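Local coordinates for DUF3845 domain-containing protein (Bacteroides thetaiotaomicron VPI-5482, PDB 3GF6), which is of unknown function but, as a bacterial lipoprotein with an all-beta fold, probably works at the cell envelope, at residues L54-F59 / F193-G198; T58-L63 / K82-L87; D91-S96 / L141-P146; G120-S125 / N203-R208. One frame throughout, in Å; residues are numbered along the deposited sequence.

The four contacts sample two facing antiparallel sheets and the loops laid over one of them. Contacts 1 and 2 share strand 56-62, which pairs with strand 187-198 in contact 1 and with strand 82-85 in contact 2; their centres are 11 Å apart. Contact 4 lies in the other sheet, its centre about 13 Å from each, and its Val-205 and Leu-207 pack against Phe-59 and Ile-61. Contact 3 joins two loops, 22 Å between centres from contact 4 and not touching it. Along the chain, contact 2 closes before contact 3 opens, whereas contacts 1 and 4 interleave, and strand 187-198 of one sheet is followed directly by strand 203-219 of the other, so the chain passes between the layers.

Contact 1 (L54-F59 / F193-G198); sequences LGKLTF and FINLAG. With EDO (1,2-ethanediol), chain E.
Lys-56 to Phe-59 run antiparallel to Ile-194 to Ala-197 in one sheet of a beta sandwich, with the local strand axes 4.6 Å apart and 174° between their directions. Leu-57 and Leu-196 form a hydrogen-bonded pair: Leu-57 N reaches Leu-196 O at 3.0 Å, and Leu-196 N returns to Leu-57 O at 2.8 Å. Phe-59 and Ile-194 repeat the reciprocal pattern. Just before strand 56-59 begins, Gly-55 O accepts from Gly-198 N; the positive phi of Gly-55, 112°, is one at which a CB would jam against the preceding carbonyl.

In the intervening pair, Thr-58 N turns outward to Tyr-48 OH, and the side chains take up the cross-strand link. Thr-58 OG1 donates to Asn-195 OD1 at 2.6 Å, arriving from above the amide carbonyl plane. Asn-195 can meet it because its CG is anti to the backbone N (chi1 -176°), which swings the amide across to the neighbouring strand. Its ND2 is satisfied by Asp-132 on strand 129-139. Lys-56 leads its amine away to Tyr-89 O, and Leu-54 N is taken by O1 of an ethanediol, probably a crystallisation additive.

The opposite face is apolar and turns to the second sheet, where Val-205 touches Phe-59 and Leu-196. Ile-194 CB makes an off-centre CH-pi contact with the Phe-59 ring, 4.3 Å from the centroid. At that ring's edge, near its plane, Leu-196 CD1 lies 3.7 Å from Phe-59 CE2.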
loop_
_atom_site.group_PDB
_atom_site.type_symbol
_atom_site.label_atom_id
_atom_site.label_comp_id
_atom_site.label_asym_id
_atom_site.label_seq_id
_atom_site.Cartn_x
_atom_site.Cartn_y
_atom_site.Cartn_z
ATOM N N LEU A 54 -18.164 17.801 -6.763
ATOM C CA LEU A 54 -16.867 17.978 -7.378
ATOM C C LEU A 54 -15.782 18.134 -6.324
ATOM O O LEU A 54 -16.001 18.686 -5.236
ATOM C CB LEU A 54 -16.865 19.250 -8.238
ATOM C CG LEU A 54 -17.949 19.329 -9.301
ATOM C CD1 LEU A 54 -17.841 20.629 -10.076
ATOM C CD2 LEU A 54 -17.873 18.126 -10.230
ATOM N N GLY A 55 -14.606 17.684 -6.698
ATOM C CA GLY A 55 -13.361 18.202 -6.132
ATOM C C GLY A 55 -12.509 17.299 -5.250
ATOM O O GLY A 55 -11.442 17.731 -4.806
ATOM N N LYS A 56 -12.967 16.095 -4.952
ATOM C CA LYS A 56 -12.225 15.208 -4.054
ATOM C C LYS A 56 -12.422 13.734 -4.393
ATOM O O LYS A 56 -13.548 13.291 -4.610
ATOM C CB LYS A 56 -12.702 15.469 -2.625
ATOM C CG LYS A 56 -11.922 14.808 -1.526
ATOM C CD LYS A 56 -12.526 15.346 -0.198
ATOM C CE LYS A 56 -12.331 14.458 0.993
ATOM N NZ LYS A 56 -13.308 14.955 2.074
ATOM N N LEU A 57 -11.317 13.006 -4.430
ATOM C CA LEU A 57 -11.336 11.546 -4.614
ATOM C C LEU A 57 -10.379 10.871 -3.630
ATOM O O LEU A 57 -9.150 10.963 -3.790
ATOM C CB LEU A 57 -10.963 11.205 -6.050
ATOM C CG LEU A 57 -11.829 11.779 -7.178
ATOM C CD1 LEU A 57 -11.073 11.619 -8.511
ATOM C CD2 LEU A 57 -13.186 11.092 -7.228
ATOM N N THR A 58 -10.949 10.170 -2.662
ATOM C CA THR A 58 -10.175 9.446 -1.630
ATOM C C THR A 58 -10.259 7.957 -1.966
ATOM O O THR A 58 -11.374 7.398 -2.090
ATOM C CB THR A 58 -10.712 9.722 -0.254
ATOM O OG1 THR A 58 -10.830 11.143 -0.065
ATOM C CG2 THR A 58 -9.761 9.097 0.777
ATOM N N PHE A 59 -9.101 7.307 -2.141
ATOM C CA PHE A 59 -9.085 5.888 -2.503
ATOM C C PHE A 59 -7.851 5.199 -2.053
ATOM O O PHE A 59 -6.858 5.858 -1.702
ATOM C CB PHE A 59 -9.317 5.662 -4.013
ATOM C CG PHE A 59 -8.385 6.415 -4.899
ATOM C CD1 PHE A 59 -7.113 5.935 -5.209
ATOM C CD2 PHE A 59 -8.768 7.624 -5.424
ATOM C CE1 PHE A 59 -6.250 6.715 -6.027
ATOM C CE2 PHE A 59 -7.921 8.365 -6.241
ATOM C CZ PHE A 59 -6.680 7.897 -6.553
ATOM N N PHE A 193 -2.546 4.589 0.396
ATOM C CA PHE A 193 -3.679 5.443 0.739
ATOM C C PHE A 193 -3.482 6.805 0.062
ATOM O O PHE A 193 -2.376 7.381 0.160
ATOM C CB PHE A 193 -3.791 5.556 2.280
ATOM C CG PHE A 193 -4.177 4.260 2.942
ATOM C CD1 PHE A 193 -5.491 3.839 2.982
ATOM C CD2 PHE A 193 -3.243 3.489 3.566
ATOM C CE1 PHE A 193 -5.834 2.640 3.522
ATOM C CE2 PHE A 193 -3.583 2.293 4.147
ATOM C CZ PHE A 193 -4.904 1.887 4.181
ATOM N N ILE A 194 -4.494 7.236 -0.700
ATOM C CA ILE A 194 -4.404 8.405 -1.577
ATOM C C ILE A 194 -5.602 9.328 -1.407
ATOM O O ILE A 194 -6.723 8.873 -1.171
ATOM C CB ILE A 194 -4.277 7.973 -3.084
ATOM C CG1 ILE A 194 -2.976 7.236 -3.312
ATOM C CG2 ILE A 194 -4.340 9.226 -4.051
ATOM C CD1 ILE A 194 -3.031 6.306 -4.554
ATOM N N ASN A 195 -5.389 10.637 -1.551
ATOM C CA ASN A 195 -6.495 11.553 -1.751
ATOM C C ASN A 195 -6.107 12.535 -2.855
ATOM O O ASN A 195 -5.007 13.032 -2.857
ATOM C CB ASN A 195 -6.854 12.358 -0.499
ATOM C CG ASN A 195 -8.088 13.236 -0.718
ATOM O OD1 ASN A 195 -9.120 12.748 -1.199
ATOM N ND2 ASN A 195 -7.967 14.549 -0.438
ATOM N N LEU A 196 -6.989 12.743 -3.809
ATOM C CA LEU A 196 -6.779 13.805 -4.816
ATOM C C LEU A 196 -7.733 14.961 -4.581
ATOM O O LEU A 196 -8.886 14.768 -4.218
ATOM C CB LEU A 196 -7.027 13.285 -6.233
ATOM C CG LEU A 196 -6.432 11.928 -6.613
ATOM C CD1 LEU A 196 -6.887 11.483 -8.039
ATOM C CD2 LEU A 196 -4.911 11.934 -6.503
ATOM N N ALA A 197 -7.231 16.173 -4.809
ATOM C CA ALA A 197 -8.027 17.402 -4.772
ATOM C C ALA A 197 -8.012 17.987 -6.169
ATOM O O ALA A 197 -6.997 17.946 -6.860
ATOM C CB ALA A 197 -7.445 18.388 -3.714
ATOM N N GLY A 198 -9.159 18.490 -6.631
ATOM C CA GLY A 198 -9.281 18.944 -8.007
ATOM C C GLY A 198 -10.565 19.712 -8.277
ATOM O O GLY A 198 -11.242 20.179 -7.357
HETATM C C1 EDO E . -19.715 21.059 -5.678
HETATM O O1 EDO E . -19.980 20.029 -6.583
HETATM C C2 EDO E . -21.046 21.660 -5.307
HETATM O O2 EDO E . -21.403 21.140 -4.031
#

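Contact 2 (T58-L63 / K82-L87); sequences TFMIDL and KLTMSL
Met-60 and Thr-84 exchange backbone hydrogen bonds at the middle of an antiparallel strand pair: Met-60 N to Thr-84 O at 3.0 Å and Thr-84 N to Met-60 O at 2.9 Å. Asp-62 N to Lys-82 O and Ser-86 N to Thr-58 O extend this ladder; the return bond from Lys-82 N to Asp-62 O is weak.

Apolar contacts concentrate on the face carrying Phe-59, Ile-61, Leu-83 and Met-85. With its CG lodged between backbone N and carbonyl carbon (chi1 54°), Phe-59 presents a ring face to Leu-83, whose CD1 rides 3.5 Å above the plane, offset toward the rim. Selenomethionine Met-85 adds an oblique Met-aromatic contact, SE to the Phe-59 centroid 5.3 Å. Ile-61 CD1 meets Leu-83 CB at 3.7 Å.

The polar contact lies on the other face. Lys-82 and Asp-62 run side by side, yet Lys-82 NZ stays 4.1 Å from Asp-62 OD2, beyond a salt bridge; a water accepts from Lys-82 NZ and gives Asp-62 OD2 a weak bond.

Strand 187-198 continues the sheet beyond 56-62. From the facing sheet, Val-205 covers Phe-59 and Leu-83, while Leu-42 and Leu-207 meet Ile-61; Ala-46, like Leu-42 on strand 40-46, meets Phe-59 and Met-85.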
loop_
_atom_site.group_PDB
_atom_site.type_symbol
_atom_site.label_atom_id
_atom_site.label_comp_id
_atom_site.label_asym_id
_atom_site.label_seq_id
_atom_site.Cartn_x
_atom_site.Cartn_y
_atom_site.Cartn_z
ATOM N N THR A 58 -10.949 10.170 -2.662
ATOM C CA THR A 58 -10.175 9.446 -1.630
ATOM C C THR A 58 -10.259 7.957 -1.966
ATOM O O THR A 58 -11.374 7.398 -2.090
ATOM C CB THR A 58 -10.712 9.722 -0.254
ATOM O OG1 THR A 58 -10.830 11.143 -0.065
ATOM C CG2 THR A 58 -9.761 9.097 0.777
ATOM N N PHE A 59 -9.101 7.307 -2.141
ATOM C CA PHE A 59 -9.085 5.888 -2.503
ATOM C C PHE A 59 -7.851 5.199 -2.053
ATOM O O PHE A 59 -6.858 5.858 -1.702
ATOM C CB PHE A 59 -9.317 5.662 -4.013
ATOM C CG PHE A 59 -8.385 6.415 -4.899
ATOM C CD1 PHE A 59 -7.113 5.935 -5.209
ATOM C CD2 PHE A 59 -8.768 7.624 -5.424
ATOM C CE1 PHE A 59 -6.250 6.715 -6.027
ATOM C CE2 PHE A 59 -7.921 8.365 -6.241
ATOM C CZ PHE A 59 -6.680 7.897 -6.553
HETATM N N MSE A 60 -7.922 3.862 -1.999
HETATM C CA MSE A 60 -6.780 3.103 -1.616
HETATM C C MSE A 60 -6.476 2.018 -2.645
HETATM O O MSE A 60 -7.317 1.666 -3.475
HETATM C CB MSE A 60 -6.933 2.524 -0.194
HETATM C CG MSE A 60 -8.001 1.566 -0.097
HETATM SE SE MSE A 60 -7.380 -0.282 -0.316
HETATM C CE MSE A 60 -9.121 -0.854 0.333
ATOM N N ILE A 61 -5.231 1.549 -2.575
ATOM C CA ILE A 61 -4.731 0.559 -3.521
ATOM C C ILE A 61 -4.374 -0.695 -2.732
ATOM O O ILE A 61 -3.632 -0.665 -1.718
ATOM C CB ILE A 61 -3.475 1.045 -4.283
ATOM C CG1 ILE A 61 -3.724 2.376 -4.981
ATOM C CG2 ILE A 61 -2.988 -0.062 -5.281
ATOM C CD1 ILE A 61 -4.861 2.355 -5.968
ATOM N N ASP A 62 -4.908 -1.830 -3.185
ATOM C CA ASP A 62 -4.447 -3.144 -2.702
ATOM C C ASP A 62 -3.225 -3.475 -3.544
ATOM O O ASP A 62 -3.329 -3.625 -4.766
ATOM C CB ASP A 62 -5.500 -4.249 -2.894
ATOM C CG ASP A 62 -6.678 -4.138 -1.911
ATOM O OD1 ASP A 62 -6.688 -3.296 -0.999
ATOM O OD2 ASP A 62 -7.640 -4.896 -2.080
ATOM N N LEU A 63 -2.070 -3.602 -2.903
ATOM C CA LEU A 63 -0.797 -3.757 -3.620
ATOM C C LEU A 63 -0.510 -5.231 -3.871
ATOM O O LEU A 63 -0.480 -6.048 -2.942
ATOM C CB LEU A 63 0.347 -3.143 -2.835
ATOM C CG LEU A 63 0.317 -1.602 -2.797
ATOM C CD1 LEU A 63 1.306 -1.188 -1.695
ATOM C CD2 LEU A 63 0.669 -0.995 -4.128
ATOM N N LYS A 82 -5.329 -3.042 -7.340
ATOM C CA LYS A 82 -6.623 -2.502 -7.646
ATOM C C LYS A 82 -6.953 -1.325 -6.710
ATOM O O LYS A 82 -6.402 -1.197 -5.620
ATOM C CB LYS A 82 -7.674 -3.586 -7.546
ATOM C CG LYS A 82 -7.896 -4.063 -6.177
ATOM C CD LYS A 82 -9.037 -5.107 -6.135
ATOM C CE LYS A 82 -9.247 -5.580 -4.725
ATOM N NZ LYS A 82 -10.332 -6.632 -4.654
ATOM N N LEU A 83 -7.866 -0.506 -7.160
ATOM C CA LEU A 83 -8.247 0.750 -6.519
ATOM C C LEU A 83 -9.681 0.649 -6.001
ATOM O O LEU A 83 -10.605 0.230 -6.733
ATOM C CB LEU A 83 -8.174 1.849 -7.579
ATOM C CG LEU A 83 -8.516 3.305 -7.263
ATOM C CD1 LEU A 83 -7.803 4.231 -8.235
ATOM C CD2 LEU A 83 -10.061 3.618 -7.178
ATOM N N THR A 84 -9.879 1.127 -4.790
ATOM C CA THR A 84 -11.162 1.072 -4.113
ATOM C C THR A 84 -11.445 2.441 -3.547
ATOM O O THR A 84 -10.630 2.957 -2.812
ATOM C CB THR A 84 -11.123 0.056 -2.930
ATOM O OG1 THR A 84 -10.852 -1.254 -3.429
ATOM C CG2 THR A 84 -12.497 0.021 -2.208
HETATM N N MSE A 85 -12.619 3.010 -3.860
HETATM C CA MSE A 85 -13.036 4.259 -3.234
HETATM C C MSE A 85 -13.340 4.155 -1.739
HETATM O O MSE A 85 -13.806 3.118 -1.248
HETATM C CB MSE A 85 -14.291 4.777 -3.900
HETATM C CG MSE A 85 -14.177 5.033 -5.410
HETATM SE SE MSE A 85 -12.785 6.265 -5.945
HETATM C CE MSE A 85 -13.386 7.845 -4.951
ATOM N N SER A 86 -13.103 5.268 -1.041
ATOM C CA SER A 86 -13.530 5.402 0.349
ATOM C C SER A 86 -15.036 5.431 0.415
ATOM O O SER A 86 -15.737 5.449 -0.617
ATOM C CB SER A 86 -12.959 6.663 0.996
ATOM O OG SER A 86 -13.664 7.815 0.616
ATOM N N LEU A 87 -15.558 5.429 1.641
ATOM C CA LEU A 87 -17.013 5.278 1.831
ATOM C C LEU A 87 -17.822 6.445 1.249
ATOM O O LEU A 87 -18.970 6.265 0.799
ATOM C CB LEU A 87 -17.342 5.126 3.298
ATOM C CG LEU A 87 -17.110 3.739 3.894
ATOM C CD1 LEU A 87 -17.124 3.861 5.449
ATOM C CD2 LEU A 87 -18.153 2.774 3.416
HETATM O O HOH W 1 -10.100 -7.140 -1.875
#

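Contact 3 (D91-S96 / L141-P146)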
loop_
_atom_site.group_PDB
_atom_site.type_symbol
_atom_site.label_atom_id
_atom_site.label_comp_id
_atom_site.label_asym_id
_atom_site.label_seq_id
_atom_site.Cartn_x
_atom_site.Cartn_y
_atom_site.Cartn_z
ATOM N N ASP A 91 -16.147 10.843 3.898
ATOM C CA ASP A 91 -15.765 9.708 4.743
ATOM C C ASP A 91 -14.579 8.955 4.172
ATOM O O ASP A 91 -14.727 8.204 3.200
ATOM C CB ASP A 91 -16.948 8.758 4.936
ATOM C CG ASP A 91 -16.715 7.734 6.028
ATOM O OD1 ASP A 91 -15.533 7.483 6.393
ATOM O OD2 ASP A 91 -17.744 7.183 6.543
ATOM N N GLY A 92 -13.413 9.176 4.794
ATOM C CA GLY A 92 -12.190 8.552 4.356
ATOM C C GLY A 92 -12.013 7.123 4.847
ATOM O O GLY A 92 -11.039 6.472 4.530
ATOM N N ASN A 93 -12.968 6.602 5.605
ATOM C CA ASN A 93 -12.930 5.177 5.950
ATOM C C ASN A 93 -13.286 4.294 4.748
ATOM O O ASN A 93 -13.817 4.769 3.747
ATOM C CB ASN A 93 -13.888 4.865 7.090
ATOM C CG ASN A 93 -13.408 5.411 8.423
ATOM O OD1 ASN A 93 -12.282 5.126 8.863
ATOM N ND2 ASN A 93 -14.276 6.157 9.094
ATOM N N TYR A 94 -12.940 3.007 4.862
ATOM C CA TYR A 94 -13.209 2.023 3.826
ATOM C C TYR A 94 -14.212 0.995 4.334
ATOM O O TYR A 94 -14.285 0.719 5.525
ATOM C CB TYR A 94 -11.872 1.378 3.331
ATOM C CG TYR A 94 -11.073 2.408 2.542
ATOM C CD1 TYR A 94 -11.316 2.618 1.203
ATOM C CD2 TYR A 94 -10.204 3.296 3.197
ATOM C CE1 TYR A 94 -10.658 3.639 0.490
ATOM C CE2 TYR A 94 -9.553 4.308 2.519
ATOM C CZ TYR A 94 -9.782 4.486 1.156
ATOM O OH TYR A 94 -9.134 5.498 0.520
ATOM N N PRO A 95 -15.030 0.452 3.432
ATOM C CA PRO A 95 -15.947 -0.605 3.837
ATOM C C PRO A 95 -15.185 -1.800 4.410
ATOM O O PRO A 95 -14.092 -2.135 3.936
ATOM C CB PRO A 95 -16.647 -1.003 2.518
ATOM C CG PRO A 95 -15.913 -0.388 1.455
ATOM C CD PRO A 95 -15.066 0.715 1.998
ATOM N N SER A 96 -15.766 -2.452 5.411
ATOM C CA SER A 96 -15.133 -3.612 6.054
ATOM C C SER A 96 -14.711 -4.709 5.063
ATOM O O SER A 96 -13.617 -5.297 5.163
ATOM C CB SER A 96 -16.058 -4.192 7.128
ATOM O OG SER A 96 -17.234 -4.742 6.550
ATOM N N LEU A 141 -2.755 -3.433 11.207
ATOM C CA LEU A 141 -4.107 -2.857 11.190
ATOM C C LEU A 141 -4.325 -2.165 9.847
ATOM O O LEU A 141 -3.348 -1.783 9.198
ATOM C CB LEU A 141 -4.270 -1.830 12.307
ATOM C CG LEU A 141 -4.099 -2.402 13.721
ATOM C CD1 LEU A 141 -4.110 -1.270 14.738
ATOM C CD2 LEU A 141 -5.208 -3.454 14.017
ATOM N N PHE A 142 -5.586 -2.009 9.457
ATOM C CA PHE A 142 -5.958 -1.277 8.259
ATOM C C PHE A 142 -6.232 0.192 8.577
ATOM O O PHE A 142 -7.088 0.502 9.393
ATOM C CB PHE A 142 -7.194 -1.935 7.587
ATOM C CG PHE A 142 -7.530 -1.345 6.269
ATOM C CD1 PHE A 142 -8.266 -0.185 6.168
ATOM C CD2 PHE A 142 -6.993 -1.911 5.089
ATOM C CE1 PHE A 142 -8.513 0.403 4.912
ATOM C CE2 PHE A 142 -7.245 -1.346 3.831
ATOM C CZ PHE A 142 -8.007 -0.186 3.750
ATOM N N GLN A 143 -5.507 1.079 7.900
ATOM C CA GLN A 143 -5.611 2.537 8.055
ATOM C C GLN A 143 -5.692 3.032 9.522
ATOM O O GLN A 143 -6.540 3.849 9.845
ATOM C CB GLN A 143 -6.761 3.098 7.213
ATOM C CG GLN A 143 -6.528 4.552 6.763
ATOM C CD GLN A 143 -7.657 5.167 5.988
ATOM O OE1 GLN A 143 -8.826 4.743 6.070
ATOM N NE2 GLN A 143 -7.334 6.153 5.228
ATOM N N PRO A 144 -4.782 2.555 10.412
ATOM C CA PRO A 144 -4.781 3.140 11.755
ATOM C C PRO A 144 -4.351 4.600 11.666
ATOM O O PRO A 144 -3.442 4.924 10.902
ATOM C CB PRO A 144 -3.715 2.322 12.494
ATOM C CG PRO A 144 -2.741 1.909 11.392
ATOM C CD PRO A 144 -3.658 1.612 10.214
ATOM N N TYR A 145 -4.982 5.479 12.434
ATOM C CA TYR A 145 -4.709 6.902 12.275
ATOM C C TYR A 145 -4.652 7.629 13.605
ATOM O O TYR A 145 -5.541 7.481 14.446
ATOM C CB TYR A 145 -5.764 7.567 11.404
ATOM C CG TYR A 145 -5.307 8.916 10.930
ATOM C CD1 TYR A 145 -5.630 10.085 11.617
ATOM C CD2 TYR A 145 -4.495 9.017 9.818
ATOM C CE1 TYR A 145 -5.179 11.340 11.165
ATOM C CE2 TYR A 145 -4.031 10.264 9.370
ATOM C CZ TYR A 145 -4.378 11.413 10.052
ATOM O OH TYR A 145 -3.922 12.627 9.595
ATOM N N PRO A 146 -3.618 8.458 13.795
ATOM C CA PRO A 146 -2.480 8.741 12.919
ATOM C C PRO A 146 -1.462 7.599 13.001
ATOM O O PRO A 146 -1.195 7.087 14.081
ATOM C CB PRO A 146 -1.909 10.047 13.475
ATOM C CG PRO A 146 -2.760 10.426 14.635
ATOM C CD PRO A 146 -3.561 9.256 15.030
HETATM O O HOH W 2 -9.028 4.600 9.951
#
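Tyr-94 and Phe-142 make the close-packed part of this contact. Phe-142 CE1 comes 3.8 Å from Tyr-94 CD2, and that Tyr-94 atom lies at the edge of the Phe-142 ring, near its plane. The centroids are 5.9 Å apart and the ring planes 74° to one another, an oblique aromatic pair. Tyr-94 has CG anti to its carbonyl carbon (chi1 -70°), and the ring reaches across to both Phe-142 and Gln-143. The extended Gln-143 side chain crosses it at about a right angle and brings its amide to the edge of the ring.

Both segments are irregular loops: 91-96 comes after strand 82-85, and the loop 141-146 comes after strand 129-139. They lie over the face of the sandwich sheet that bears Thr-58, Met-60 and Phe-193, with Tyr-94 OH probably bonded to Phe-59 O, and Phe-142 meeting Phe-193 edge-to-face. A leucine in place of Tyr-94 would probably leave Phe-142 CE1 with poorer contacts and Phe-59 O without its probable second partner, the hydroxyl.

Toward Asn-93 the contact thins: little of this residue is covered, and a water bridges the two loops. That water gives a hydrogen bond to Gln-143 O at 2.6 Å but only a weak one to Asn-93 OD1, which also bonds Tyr-8 OH. An Asx turn shapes the loop here, Asn-93 N donating to Asp-91 OD1 at 2.8 Å.

Contact 4 (G120-S125 / N203-R208); sequences GELLVS and NRVRLR. With EDO (1,2-ethanediol), chain F.
An antiparallel strand pair in the second sheet of the beta sandwich brings Glu-121 to Leu-123 alongside Arg-206 to Arg-208, with 174° between the local axes. Leu-123 and Arg-206 bond reciprocally through their backbones, as do Glu-121 and Arg-208. Leu-122, Val-205 and Leu-207 face the first sheet; Leu-122 CD1 meets Val-205 CG1 at 3.8 Å.

Past the Leu-123/Arg-206 pair, the Asn-203 amide carries the pairing on. Its CG lies opposite the backbone N (chi1 -167°), which carries the amide across to Ser-125: OD1 accepts from Ser-125 N at 3.0 Å, in the carbonyl plane and on a lone pair, while ND2 gives a bond to Ser-125 O. Replacing Asn-203 with an alanine would probably leave the backbone N and O of Ser-125 without these two mates.

Charged groups crowd the other face. Glu-121 OE1 uses its anti lone pair for Arg-208 NH2 at 3.0 Å, a salt bridge in which carboxylate and guanidinium planes stand 82° apart, and Glu-121 CB lies over the guanidinium face. Arg-208 NE pairs with Asp-210, and Arg-208 NH1 gives a bond to ethanediol O2 at 2.8 Å. The Arg-206 guanidinium meets two waters in its plane; one accepts from Arg-206 NH2 at 2.8 Å and donates to Val-124 O at 3.0 Å.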
loop_
_atom_site.group_PDB
_atom_site.type_symbol
_atom_site.label_atom_id
_atom_site.label_comp_id
_atom_site.label_asym_id
_atom_site.label_seq_id
_atom_site.Cartn_x
_atom_site.Cartn_y
_atom_site.Cartn_z
ATOM N N GLY A 120 7.507 2.145 -8.850
ATOM C CA GLY A 120 6.459 2.491 -9.803
ATOM C C GLY A 120 6.072 3.948 -9.811
ATOM O O GLY A 120 6.845 4.794 -9.419
ATOM N N GLU A 121 4.878 4.237 -10.314
ATOM C CA GLU A 121 4.434 5.629 -10.443
ATOM C C GLU A 121 2.935 5.769 -10.379
ATOM O O GLU A 121 2.200 5.009 -11.008
ATOM C CB GLU A 121 4.975 6.267 -11.730
ATOM C CG GLU A 121 4.720 7.755 -11.821
ATOM C CD GLU A 121 5.184 8.360 -13.125
ATOM O OE1 GLU A 121 5.825 7.653 -13.926
ATOM O OE2 GLU A 121 4.889 9.550 -13.359
ATOM N N LEU A 122 2.483 6.735 -9.577
ATOM C CA LEU A 122 1.095 7.175 -9.561
ATOM C C LEU A 122 0.971 8.384 -10.480
ATOM O O LEU A 122 1.748 9.323 -10.378
ATOM C CB LEU A 122 0.672 7.567 -8.141
ATOM C CG LEU A 122 -0.751 8.102 -7.938
ATOM C CD1 LEU A 122 -1.840 7.070 -8.241
ATOM C CD2 LEU A 122 -0.876 8.631 -6.502
ATOM N N LEU A 123 -0.001 8.320 -11.389
ATOM C CA LEU A 123 -0.340 9.442 -12.277
ATOM C C LEU A 123 -1.831 9.737 -12.310
ATOM O O LEU A 123 -2.624 8.863 -12.723
ATOM C CB LEU A 123 0.081 9.156 -13.740
ATOM C CG LEU A 123 1.503 8.686 -13.993
ATOM C CD1 LEU A 123 1.570 7.152 -13.849
ATOM C CD2 LEU A 123 2.033 9.166 -15.412
ATOM N N VAL A 124 -2.207 10.985 -11.976
ATOM C CA VAL A 124 -3.533 11.510 -12.354
ATOM C C VAL A 124 -3.562 11.887 -13.816
ATOM O O VAL A 124 -2.506 12.156 -14.415
ATOM C CB VAL A 124 -3.968 12.778 -11.548
ATOM C CG1 VAL A 124 -3.620 12.628 -10.125
ATOM C CG2 VAL A 124 -3.331 14.045 -12.121
ATOM N N SER A 125 -4.756 11.904 -14.411
ATOM C CA SER A 125 -4.871 12.218 -15.835
ATOM C C SER A 125 -5.205 13.677 -15.983
ATOM O O SER A 125 -5.964 14.223 -15.177
ATOM C CB SER A 125 -5.933 11.356 -16.539
ATOM O OG SER A 125 -5.530 9.991 -16.507
ATOM N N ASN A 203 -11.687 11.086 -12.107
ATOM C CA ASN A 203 -10.401 11.117 -12.782
ATOM C C ASN A 203 -9.951 9.736 -13.190
ATOM O O ASN A 203 -10.166 8.764 -12.475
ATOM C CB ASN A 203 -9.304 11.728 -11.929
ATOM C CG ASN A 203 -8.058 12.051 -12.764
ATOM O OD1 ASN A 203 -6.962 11.537 -12.470
ATOM N ND2 ASN A 203 -8.246 12.841 -13.864
ATOM N N ARG A 204 -9.262 9.675 -14.321
ATOM C CA ARG A 204 -8.680 8.431 -14.759
ATOM C C ARG A 204 -7.356 8.297 -14.051
ATOM O O ARG A 204 -6.424 9.031 -14.347
ATOM C CB ARG A 204 -8.470 8.479 -16.254
ATOM C CG ARG A 204 -7.857 7.230 -16.827
ATOM C CD ARG A 204 -7.253 7.496 -18.146
ATOM N NE ARG A 204 -6.608 6.308 -18.683
ATOM C CZ ARG A 204 -6.035 6.279 -19.882
ATOM N NH1 ARG A 204 -6.064 7.349 -20.684
ATOM N NH2 ARG A 204 -5.451 5.177 -20.299
ATOM N N VAL A 205 -7.257 7.356 -13.121
ATOM C CA VAL A 205 -6.056 7.195 -12.313
ATOM C C VAL A 205 -5.207 6.021 -12.832
ATOM O O VAL A 205 -5.731 4.900 -13.086
ATOM C CB VAL A 205 -6.406 6.930 -10.821
ATOM C CG1 VAL A 205 -5.146 6.694 -9.979
ATOM C CG2 VAL A 205 -7.231 8.122 -10.241
ATOM N N ARG A 206 -3.912 6.251 -12.984
ATOM C CA ARG A 206 -2.999 5.183 -13.401
ATOM C C ARG A 206 -1.959 4.926 -12.340
ATOM O O ARG A 206 -1.477 5.864 -11.701
ATOM C CB ARG A 206 -2.357 5.530 -14.750
ATOM C CG ARG A 206 -3.294 5.242 -15.912
ATOM C CD ARG A 206 -2.683 5.454 -17.239
ATOM N NE ARG A 206 -2.253 6.822 -17.401
ATOM C CZ ARG A 206 -1.414 7.248 -18.341
ATOM N NH1 ARG A 206 -0.892 6.414 -19.243
ATOM N NH2 ARG A 206 -1.085 8.533 -18.365
ATOM N N LEU A 207 -1.660 3.648 -12.093
ATOM C CA LEU A 207 -0.622 3.277 -11.169
ATOM C C LEU A 207 0.222 2.241 -11.893
ATOM O O LEU A 207 -0.238 1.097 -12.091
ATOM C CB LEU A 207 -1.166 2.704 -9.843
ATOM C CG LEU A 207 -0.108 2.330 -8.780
ATOM C CD1 LEU A 207 0.535 3.653 -8.262
ATOM C CD2 LEU A 207 -0.660 1.514 -7.631
ATOM N N ARG A 208 1.438 2.633 -12.266
ATOM C CA ARG A 208 2.437 1.661 -12.780
ATOM C C ARG A 208 3.165 0.972 -11.645
ATOM O O ARG A 208 3.670 1.623 -10.729
ATOM C CB ARG A 208 3.426 2.313 -13.722
ATOM C CG ARG A 208 4.385 1.295 -14.357
ATOM C CD ARG A 208 5.369 1.921 -15.302
ATOM N NE ARG A 208 6.257 2.876 -14.662
ATOM C CZ ARG A 208 6.183 4.209 -14.765
ATOM N NH1 ARG A 208 5.227 4.804 -15.480
ATOM N NH2 ARG A 208 7.082 4.958 -14.134
HETATM C C1 EDO F . 2.339 5.995 -17.957
HETATM O O1 EDO F . 3.635 6.478 -17.553
HETATM C C2 EDO F . 1.998 4.752 -17.146
HETATM O O2 EDO F . 3.110 3.837 -17.120
HETATM O O HOH W 3 6.080 7.425 -16.696
HETATM O O HOH W 4 -3.393 8.983 -15.497
HETATM O O HOH W 5 -1.567 10.891 -16.979
#